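Local atomic coordinates of Rubredoxin\:oxygen oxidoreductase (PDB entry 1E5D), a protein that catalyses the four-electron reduction of one dioxygen molecule to two water molecules, using a diiron centre and flavin mononucleotide. Residues A3-I6 / I7-F10. Numbering follows the deposited sequence.
Sequences ATKI and IDGF
Ile6 and Phe10 meet where the chain doubles back on itself: Ile6 N donates to Phe10 O over 2.8 Å, nearly straight at 170°, and their side chains start out as neighbours on the same side, with Ile6 CB 4.3 Å from Phe10 CB. This is the tight part. With CG1 of Ile6 anti to its own carbonyl carbon (chi1 -58°), that branch lies beside the very N that donates the bond; Ile6 CB is 3.7 Å from Phe10 O and CG1 4.0 Å. Both residues then run on into the body of the domain, Ile6 against Leu12, Tyr38 and Phe221, the Phe10 ring edge-to-face with Phe155.

Between them the chain makes a type II beta turn from Ile7 to Phe10, closed by the hydrogen bond from Phe10 N to Ile7 O at 2.8 Å; Gly9 takes the positive phi (80°) that its third position calls for. The turn joins strands 4-7 and 10-17, the antiparallel hairpin that begins the metallo-beta-lactamase-like domain, with 4-7 the outermost strand of its sheet within this chain.

The solvent side is much looser. Here Lys5 reaches along the turn, bending at chi2 and chi4, its CD packed 3.7 Å from Ile7 O and its CE 3.4 Å from Asp8 CA. Beyond that, NZ forms a salt bridge with Asp8 OD1 at 3.3 Å, in which the hydrogen bond is weak; the two exposed side chains cross obliquely.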
loop_
_atom_site.group_PDB
_atom_site.type_symbol
_atom_site.label_atom_id
_atom_site.label_comp_id
_atom_site.label_asym_id
_atom_site.label_seq_id
_atom_site.Cartn_x
_atom_site.Cartn_y
_atom_site.Cartn_z
ATOM N N ALA A 3 27.115 -16.967 23.905
ATOM C CA ALA A 3 27.508 -17.818 22.793
ATOM C C ALA A 3 26.953 -19.232 22.946
ATOM O O ALA A 3 26.792 -19.748 24.046
ATOM C CB ALA A 3 29.016 -17.857 22.629
ATOM N N THR A 4 26.666 -19.836 21.798
ATOM C CA THR A 4 26.090 -21.174 21.749
ATOM C C THR A 4 27.034 -22.117 21.015
ATOM O O THR A 4 27.465 -21.836 19.895
ATOM C CB THR A 4 24.704 -21.173 21.078
ATOM O OG1 THR A 4 23.819 -20.304 21.789
ATOM C CG2 THR A 4 24.087 -22.557 21.146
ATOM N N LYS A 5 27.373 -23.224 21.666
ATOM C CA LYS A 5 28.314 -24.173 21.086
ATOM C C LYS A 5 27.594 -25.019 20.051
ATOM O O LYS A 5 26.610 -25.700 20.334
ATOM C CB LYS A 5 28.949 -25.074 22.144
ATOM C CG LYS A 5 30.448 -25.263 21.961
ATOM C CD LYS A 5 30.816 -26.734 21.869
ATOM C CE LYS A 5 32.282 -26.967 22.191
ATOM N NZ LYS A 5 32.466 -27.631 23.512
ATOM N N ILE A 6 28.117 -24.961 18.826
ATOM C CA ILE A 6 27.462 -25.790 17.812
ATOM C C ILE A 6 28.140 -27.156 17.838
ATOM O O ILE A 6 27.509 -28.150 18.182
ATOM C CB ILE A 6 27.528 -25.122 16.438
ATOM C CG1 ILE A 6 26.877 -23.730 16.409
ATOM C CG2 ILE A 6 26.926 -26.023 15.377
ATOM C CD1 ILE A 6 27.343 -22.883 15.245
ATOM N N ILE A 7 29.409 -27.116 17.491
ATOM C CA ILE A 7 30.386 -28.175 17.647
ATOM C C ILE A 7 31.663 -27.565 18.242
ATOM O O ILE A 7 31.800 -26.344 18.303
ATOM C CB ILE A 7 30.739 -28.914 16.349
ATOM C CG1 ILE A 7 31.305 -28.022 15.243
ATOM C CG2 ILE A 7 29.535 -29.686 15.835
ATOM C CD1 ILE A 7 31.787 -28.800 14.039
ATOM N N ASP A 8 32.567 -28.427 18.668
ATOM C CA ASP A 8 33.811 -28.012 19.304
ATOM C C ASP A 8 34.520 -26.968 18.458
ATOM O O ASP A 8 34.798 -27.207 17.281
ATOM C CB ASP A 8 34.716 -29.224 19.531
ATOM C CG ASP A 8 34.046 -30.304 20.365
ATOM O OD1 ASP A 8 33.612 -29.972 21.491
ATOM O OD2 ASP A 8 33.937 -31.464 19.910
ATOM N N GLY A 9 34.791 -25.806 19.047
ATOM C CA GLY A 9 35.455 -24.736 18.327
ATOM C C GLY A 9 34.575 -23.911 17.410
ATOM O O GLY A 9 35.085 -22.981 16.779
ATOM N N PHE A 10 33.286 -24.224 17.323
ATOM C CA PHE A 10 32.332 -23.477 16.518
ATOM C C PHE A 10 31.248 -22.873 17.407
ATOM O O PHE A 10 30.492 -23.573 18.086
ATOM C CB PHE A 10 31.657 -24.341 15.468
ATOM C CG PHE A 10 32.456 -24.735 14.247
ATOM C CD1 PHE A 10 33.483 -25.660 14.344
ATOM C CD2 PHE A 10 32.174 -24.183 13.011
ATOM C CE1 PHE A 10 34.210 -26.024 13.229
ATOM C CE2 PHE A 10 32.892 -24.546 11.888
ATOM C CZ PHE A 10 33.912 -25.473 11.995
#